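PDB 6A5N: histone-lysine N-methyltransferase, H3 lysine-9 specific SUVH6 from Arabidopsis thaliana, which catalyses methyl transfer to a lysine of histone H3 and, through its SRA domain, probably recognises methylated DNA. Local coordinates for residues 361-366 against 454-459; 406-411 against 430-435; 464-469 against 477-482. The protein carries 1 engineered substitution. One frame throughout, in Å; residues are numbered along the deposited sequence.

Contact 1 of 3, residues 361-366 against 454-459; sequences KSRGWG and NHSCSP
Gly366 and Asn454 bring the two backbones to 6.1 Å between their CA atoms, and no backbone-to-backbone hydrogen bond spans the gap, so side chains do the joining. The chief link is the Asn454 amide: with CG anti to the carbonyl carbon (chi1 -64°), ND2 reaches Trp365 O at 3.0 Å. That bond is bent, 139° at the hydrogen, and the donor stands above the carbonyl plane rather than on a lone pair. Asn454 ND2 also lies 3.3 Å from Gly366 CA, where a beta carbon would crowd the amide. A second acceptor, Glu491 OE2, takes a hydrogen bond from the same nitrogen. Were an aspartate to stand here, with no N-H to offer, Trp365 O and Glu491 would probably both lose this donor and two carboxylates would face each other. Arg363 reaches across with its guanidinium, its chain bent at chi3 (72°); NH2 passes obliquely 3.5 Å from His455 O, Ser456 OG lies near the guanidinium edge, and NH1 forms a salt bridge with the other oxygen of Glu491. One carboxylate thus serves both segments. The sequence NHSCSP carries the SET-domain NHS signature, which in relatives helps form the cofactor-binding pseudoknot. Here strand 454-455 pairs in parallel with strand 493-494 and His455 stacks on Tyr496, while strand 364-369 forms one edge of a four-stranded sheet, paired with strand 355-360.

Contact 2 of 3, residues 406-411 against 430-435; sequences GNRYDN and MAEGDE
Tyr409 O receives two groups from the facing strand: Ala431 N at 3.0 Å, in a nearly straight hydrogen bond (165°), and the CA-H of Met430, whose carbon is 3.3 Å away. Ala431 O is used likewise, taking a hydrogen bond from Tyr409 N while Arg408 CA stands 3.1 Å from it. These two bonds make Tyr409 and Ala431 an antiparallel hydrogen-bonded pair, followed by the non-hydrogen-bonded pair Asp410 and Met430. The latter two side chains run side by side on one face of the small sheet. With CG anti to the backbone N (chi1 -170°), Asp410 lays OD1 3.3 Å from Met430 SD; OD1 also makes a salt bridge with Arg428, and OD2 accepts from Ser412 N at the start of helix 412-421. Tyr409 and Ala431 occupy the other face, where the phenol leans on Pro327. Beyond the paired strands, the extended Arg408 chain lies along Glu432, CG to CG 3.7 Å. Their charged ends form a salt bridge whose modelled spacing is implausibly short, leaving its detail doubtful. Asn407 CB sits against Gly433 N at 3.3 Å, and a side chain on Gly433 would collide with it. The segment between the strands probably belongs to the variable SET insert. In this small two-stranded antiparallel sheet at the surface, the sound polar bonds across the pair are thus the two backbone ones, while the carboxylate of Asp410 works outward, linking its strand to Arg428 and the helix.

Contact 3 of 3, residues 464-469 against 477-482; sequences QNVLYD and HVMFFA
Four backbone hydrogen bonds, all 2.9 Å long, join Gln464 with Met479 (N to O both ways) and Val466 with His477 in the same manner. Between these antiparallel pairs sits the non-hydrogen-bonded pair Asn465 and Val478, with Asn465 CA 3.3 Å from His477 O. Apolar contact gathers on the face of Val466: its CG2 meets Met479 CG at 3.5 Å, the two side chains crossing at about a right angle, and Met479 CE reaches the edge of the Tyr468 ring. Farther along, Gln464 CB touches Phe481 CD1 at 3.8 Å, while NE2 turns away to bond Asn465 O and Lys326 O. The aromatic component is an offset face-to-face stack of Tyr468 on His477, centroids 4.5 Å apart and planes 21° from parallel. Chi1 of Tyr468 (62°) sets its CG between the backbone N and carbonyl carbon, bringing CE2 over the centre of the imidazole, whose NE2 lies toward the rim of the phenol. The other ring nitrogen of His477, ND1, is hydrogen-bonded to Glu381 of strand 378-381. The imidazole is therefore fixed both by stacking and by a carboxylate, which would probably polarise it, within the buried hairpin of the SET core.

In the fold
Contact 3 is the buried one, a regular hairpin in which backbone bonds are backed by apolar and aromatic packing. Contacts 1 and 2 lie at the surface; contact 1 is joined by a side-chain amide, contact 2 by two backbone bonds flanked by polar and charged side chains. Contact 2 pairs strands as contact 3 does, though more briefly, whereas contact 1 bridges two different sheets. All three belong to the SET domain but hold different strands. Contacts 2 and 3 touch where Asn465 ND2 meets Gly406 O, probably in a hydrogen bond. Contact 1 stays about 7 Å from contact 3 at the nearest atoms, yet Tyr494 serves both, bonding the backbone of Asn454 and stacking on Phe480.

Contact 1 of 3, residues 361-366 against 454-459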
# COMPACT_ATOMS: atom_id res chain seq x y z
N LYS A 361 -2.58 -1.71 22.86
CA LYS A 361 -2.42 -2.40 24.13
C LYS A 361 -0.95 -2.49 24.46
O LYS A 361 -0.50 -2.02 25.48
CB LYS A 361 -3.02 -3.81 24.00
CG LYS A 361 -2.41 -4.89 24.89
CD LYS A 361 -1.69 -5.98 24.10
CE LYS A 361 -0.91 -6.91 25.02
NZ LYS A 361 -0.85 -8.33 24.54
N SER A 362 -0.19 -3.02 23.52
CA SER A 362 1.24 -3.21 23.70
C SER A 362 2.16 -2.00 23.64
O SER A 362 3.07 -1.86 24.42
CB SER A 362 1.71 -4.26 22.71
OG SER A 362 0.71 -4.54 21.76
N ARG A 363 1.91 -1.14 22.67
CA ARG A 363 2.95 -0.31 22.10
C ARG A 363 2.90 1.19 22.36
O ARG A 363 3.48 1.96 21.62
CB ARG A 363 3.12 -0.60 20.60
CG ARG A 363 2.16 -1.62 20.00
CD ARG A 363 2.30 -1.68 18.49
NE ARG A 363 3.55 -2.34 18.11
CZ ARG A 363 3.90 -2.68 16.87
NH1 ARG A 363 3.10 -2.42 15.85
NH2 ARG A 363 5.06 -3.27 16.67
N GLY A 364 2.22 1.61 23.40
CA GLY A 364 1.99 3.02 23.61
C GLY A 364 1.09 3.60 22.56
O GLY A 364 0.01 3.08 22.34
N TRP A 365 1.50 4.69 21.92
CA TRP A 365 0.59 5.37 21.01
C TRP A 365 0.98 5.22 19.55
O TRP A 365 2.14 5.28 19.19
CB TRP A 365 0.46 6.83 21.38
CG TRP A 365 -0.38 7.08 22.55
CD1 TRP A 365 0.01 7.03 23.84
CD2 TRP A 365 -1.75 7.45 22.56
NE1 TRP A 365 -1.03 7.33 24.66
CE2 TRP A 365 -2.13 7.60 23.89
CE3 TRP A 365 -2.69 7.67 21.57
CZ2 TRP A 365 -3.40 7.95 24.25
CZ3 TRP A 365 -3.96 8.02 21.94
CH2 TRP A 365 -4.30 8.15 23.26
N GLY A 366 -0.02 5.03 18.70
CA GLY A 366 0.19 4.69 17.32
C GLY A 366 -0.63 5.50 16.36
O GLY A 366 -1.46 6.28 16.76
N ASN A 454 5.04 4.09 15.03
CA ASN A 454 5.89 3.13 15.72
C ASN A 454 6.75 2.32 14.77
O ASN A 454 6.58 2.40 13.54
CB ASN A 454 5.05 2.17 16.58
CG ASN A 454 4.32 2.87 17.70
OD1 ASN A 454 4.93 3.38 18.64
ND2 ASN A 454 2.99 2.88 17.62
N HIS A 455 7.67 1.54 15.33
CA HIS A 455 8.62 0.78 14.53
C HIS A 455 8.23 -0.70 14.41
O HIS A 455 7.67 -1.27 15.34
CB HIS A 455 10.02 0.90 15.14
CG HIS A 455 10.20 2.10 16.02
ND1 HIS A 455 9.73 2.15 17.32
CD2 HIS A 455 10.79 3.30 15.78
CE1 HIS A 455 10.03 3.33 17.84
NE2 HIS A 455 10.67 4.04 16.93
N SER A 456 8.53 -1.31 13.26
CA SER A 456 8.17 -2.71 13.03
C SER A 456 9.18 -3.46 12.18
O SER A 456 9.77 -2.89 11.25
CB SER A 456 6.79 -2.80 12.37
OG SER A 456 6.25 -4.10 12.47
N CYS A 457 9.36 -4.74 12.50
CA CYS A 457 10.19 -5.67 11.73
C CYS A 457 9.55 -6.03 10.39
O CYS A 457 10.23 -6.48 9.47
CB CYS A 457 10.44 -6.95 12.55
SG CYS A 457 11.09 -6.68 14.23
N SER A 458 8.23 -5.84 10.29
CA SER A 458 7.54 -5.90 9.01
C SER A 458 6.68 -4.64 8.81
O SER A 458 5.50 -4.63 9.13
CB SER A 458 6.68 -7.17 8.93
OG SER A 458 5.34 -6.92 9.30
N PRO A 459 7.30 -3.57 8.28
CA PRO A 459 6.65 -2.27 8.07
C PRO A 459 5.81 -2.16 6.79
O PRO A 459 6.10 -2.83 5.79
CB PRO A 459 7.84 -1.32 7.96
CG PRO A 459 8.90 -2.14 7.31
CD PRO A 459 8.71 -3.55 7.87

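Contact 2 of 3, residues 406-411 against 430-435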
# COMPACT_ATOMS: atom_id res chain seq x y z
N GLY A 406 18.07 9.17 7.28
CA GLY A 406 18.74 8.19 6.45
C GLY A 406 19.69 8.72 5.39
O GLY A 406 19.30 9.42 4.46
N ASN A 407 20.96 8.36 5.54
CA ASN A 407 22.04 8.72 4.63
C ASN A 407 22.33 7.63 3.59
O ASN A 407 22.64 7.93 2.44
CB ASN A 407 23.31 8.99 5.44
CG ASN A 407 23.49 8.01 6.61
OD1 ASN A 407 22.50 7.55 7.19
ND2 ASN A 407 24.74 7.69 6.94
N ARG A 408 22.21 6.37 4.01
CA ARG A 408 22.66 5.23 3.21
C ARG A 408 21.68 4.81 2.13
O ARG A 408 20.48 5.12 2.20
CB ARG A 408 22.93 4.03 4.12
CG ARG A 408 23.00 4.34 5.60
CD ARG A 408 23.24 3.07 6.38
NE ARG A 408 23.14 3.25 7.83
CZ ARG A 408 24.09 3.76 8.59
NH1 ARG A 408 25.24 4.15 8.06
NH2 ARG A 408 23.91 3.88 9.90
N TYR A 409 22.19 4.10 1.13
CA TYR A 409 21.39 3.61 0.01
C TYR A 409 22.12 2.48 -0.70
O TYR A 409 23.34 2.38 -0.66
CB TYR A 409 21.08 4.74 -0.98
CG TYR A 409 20.41 4.29 -2.26
CD1 TYR A 409 19.03 4.14 -2.32
CD2 TYR A 409 21.15 4.04 -3.42
CE1 TYR A 409 18.41 3.74 -3.49
CE2 TYR A 409 20.54 3.64 -4.59
CZ TYR A 409 19.16 3.49 -4.62
OH TYR A 409 18.53 3.10 -5.79
N ASP A 410 21.34 1.62 -1.35
CA ASP A 410 21.81 0.42 -2.04
C ASP A 410 21.00 0.31 -3.33
O ASP A 410 19.77 0.44 -3.29
CB ASP A 410 21.63 -0.81 -1.14
CG ASP A 410 22.30 -2.04 -1.68
OD1 ASP A 410 22.86 -2.81 -0.87
OD2 ASP A 410 22.27 -2.27 -2.91
N ASN A 411 21.66 0.09 -4.46
CA ASN A 411 20.95 0.11 -5.74
C ASN A 411 20.48 -1.28 -6.22
O ASN A 411 20.08 -1.44 -7.38
CB ASN A 411 21.82 0.80 -6.81
CG ASN A 411 22.92 -0.10 -7.36
OD1 ASN A 411 23.37 -1.04 -6.70
ND2 ASN A 411 23.38 0.20 -8.57
N MET A 430 26.82 1.54 -3.60
CA MET A 430 26.19 1.86 -2.33
C MET A 430 26.68 3.22 -1.82
O MET A 430 27.82 3.62 -2.07
CB MET A 430 26.48 0.75 -1.33
CG MET A 430 26.14 -0.64 -1.87
SD MET A 430 26.05 -1.94 -0.63
CE MET A 430 27.61 -1.70 0.19
N ALA A 431 25.81 3.93 -1.11
CA ALA A 431 26.17 5.25 -0.59
C ALA A 431 26.00 5.30 0.92
O ALA A 431 25.15 4.61 1.48
CB ALA A 431 25.33 6.33 -1.24
N GLU A 432 26.81 6.14 1.57
CA GLU A 432 26.63 6.45 2.99
C GLU A 432 27.05 7.88 3.25
O GLU A 432 28.06 8.34 2.71
CB GLU A 432 27.43 5.50 3.87
CG GLU A 432 26.61 4.86 4.97
CD GLU A 432 27.47 4.32 6.09
OE1 GLU A 432 28.28 3.41 5.85
OE2 GLU A 432 27.34 4.83 7.22
N GLY A 433 26.30 8.57 4.10
CA GLY A 433 26.66 9.91 4.50
C GLY A 433 27.91 9.91 5.33
O GLY A 433 28.13 8.98 6.13
N ASP A 434 28.74 10.92 5.14
CA ASP A 434 29.93 11.10 5.95
C ASP A 434 29.50 11.24 7.40
O ASP A 434 28.41 11.75 7.68
CB ASP A 434 30.73 12.32 5.48
CG ASP A 434 31.06 12.29 3.99
OD1 ASP A 434 30.98 11.19 3.40
OD2 ASP A 434 31.41 13.35 3.42
N GLU A 435 30.32 10.78 8.34
CA GLU A 435 29.96 10.92 9.75
C GLU A 435 30.06 12.37 10.19
O GLU A 435 29.52 12.75 11.23
CB GLU A 435 30.84 10.03 10.63
CG GLU A 435 30.22 9.75 11.98
CD GLU A 435 31.02 8.76 12.80
OE1 GLU A 435 32.01 8.20 12.26
OE2 GLU A 435 30.65 8.53 13.97

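Contact 3 of 3, residues 464-469 against 477-482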
# COMPACT_ATOMS: atom_id res chain seq x y z
N GLN A 464 11.34 8.29 2.72
CA GLN A 464 11.97 8.75 1.49
C GLN A 464 12.41 10.20 1.66
O GLN A 464 11.70 10.99 2.25
CB GLN A 464 10.98 8.58 0.32
CG GLN A 464 11.36 9.29 -0.97
CD GLN A 464 12.49 8.62 -1.70
OE1 GLN A 464 12.36 7.49 -2.15
NE2 GLN A 464 13.62 9.33 -1.83
N ASN A 465 13.60 10.53 1.16
CA ASN A 465 14.11 11.88 1.30
C ASN A 465 13.69 12.77 0.13
O ASN A 465 14.04 12.49 -1.02
CB ASN A 465 15.64 11.85 1.43
CG ASN A 465 16.11 11.28 2.75
OD1 ASN A 465 15.47 11.48 3.77
ND2 ASN A 465 17.26 10.62 2.74
N VAL A 466 12.92 13.82 0.40
CA VAL A 466 12.60 14.74 -0.69
C VAL A 466 13.22 16.12 -0.48
O VAL A 466 13.35 16.60 0.65
CB VAL A 466 11.07 14.89 -0.91
CG1 VAL A 466 10.38 13.52 -0.93
CG2 VAL A 466 10.45 15.78 0.14
N LEU A 467 13.63 16.73 -1.58
CA LEU A 467 14.12 18.09 -1.56
C LEU A 467 13.22 19.03 -2.34
O LEU A 467 13.06 18.89 -3.56
CB LEU A 467 15.56 18.16 -2.09
CG LEU A 467 16.63 17.68 -1.12
CD1 LEU A 467 18.02 17.65 -1.74
CD2 LEU A 467 16.62 18.55 0.10
N TYR A 468 12.57 19.92 -1.61
CA TYR A 468 12.04 21.18 -2.12
C TYR A 468 12.54 22.15 -1.07
O TYR A 468 13.26 21.72 -0.15
CB TYR A 468 10.51 21.18 -2.26
CG TYR A 468 9.73 20.98 -0.98
CD1 TYR A 468 9.00 22.02 -0.42
CD2 TYR A 468 9.68 19.74 -0.35
CE1 TYR A 468 8.28 21.84 0.75
CE2 TYR A 468 8.96 19.55 0.81
CZ TYR A 468 8.26 20.60 1.36
OH TYR A 468 7.54 20.40 2.52
N ASP A 469 12.21 23.44 -1.20
CA ASP A 469 12.65 24.48 -0.26
C ASP A 469 14.14 24.81 -0.37
O ASP A 469 14.51 25.98 -0.35
CB ASP A 469 12.36 24.08 1.20
CG ASP A 469 10.89 23.98 1.50
OD1 ASP A 469 10.08 24.51 0.72
OD2 ASP A 469 10.56 23.40 2.54
N HIS A 477 13.77 16.53 3.53
CA HIS A 477 12.56 16.22 4.26
C HIS A 477 12.36 14.70 4.27
O HIS A 477 12.66 14.03 3.27
CB HIS A 477 11.35 16.92 3.66
CG HIS A 477 11.43 18.41 3.67
ND1 HIS A 477 10.61 19.20 4.46
CD2 HIS A 477 12.23 19.27 2.98
CE1 HIS A 477 10.90 20.47 4.25
NE2 HIS A 477 11.88 20.54 3.36
N VAL A 478 11.87 14.16 5.39
CA VAL A 478 11.55 12.73 5.48
C VAL A 478 10.06 12.51 5.25
O VAL A 478 9.22 12.88 6.08
CB VAL A 478 11.96 12.14 6.83
CG1 VAL A 478 11.58 10.67 6.93
CG2 VAL A 478 13.45 12.30 7.01
N MET A 479 9.73 11.92 4.10
CA MET A 479 8.35 11.69 3.71
C MET A 479 8.04 10.21 3.75
O MET A 479 8.71 9.42 3.08
CB MET A 479 8.10 12.26 2.32
CG MET A 479 8.44 13.73 2.20
SD MET A 479 7.75 14.63 3.60
CE MET A 479 7.85 16.32 3.00
N PHE A 480 7.05 9.83 4.55
CA PHE A 480 6.67 8.43 4.64
C PHE A 480 5.77 8.07 3.46
O PHE A 480 4.80 8.79 3.15
CB PHE A 480 5.97 8.15 5.97
CG PHE A 480 6.87 8.32 7.18
CD1 PHE A 480 7.96 7.48 7.38
CD2 PHE A 480 6.61 9.32 8.11
CE1 PHE A 480 8.79 7.63 8.49
CE2 PHE A 480 7.42 9.47 9.23
CZ PHE A 480 8.51 8.63 9.41
N PHE A 481 6.11 6.98 2.78
CA PHE A 481 5.26 6.47 1.72
C PHE A 481 4.83 5.07 2.10
O PHE A 481 5.40 4.48 3.04
CB PHE A 481 5.98 6.48 0.38
CG PHE A 481 6.10 7.84 -0.24
CD1 PHE A 481 7.17 8.68 0.07
CD2 PHE A 481 5.15 8.28 -1.16
CE1 PHE A 481 7.28 9.95 -0.52
CE2 PHE A 481 5.25 9.54 -1.75
CZ PHE A 481 6.32 10.37 -1.42
N ALA A 482 3.85 4.53 1.39
CA ALA A 482 3.32 3.20 1.70
C ALA A 482 3.89 2.14 0.76
O ALA A 482 3.85 2.30 -0.46
CB ALA A 482 1.80 3.21 1.62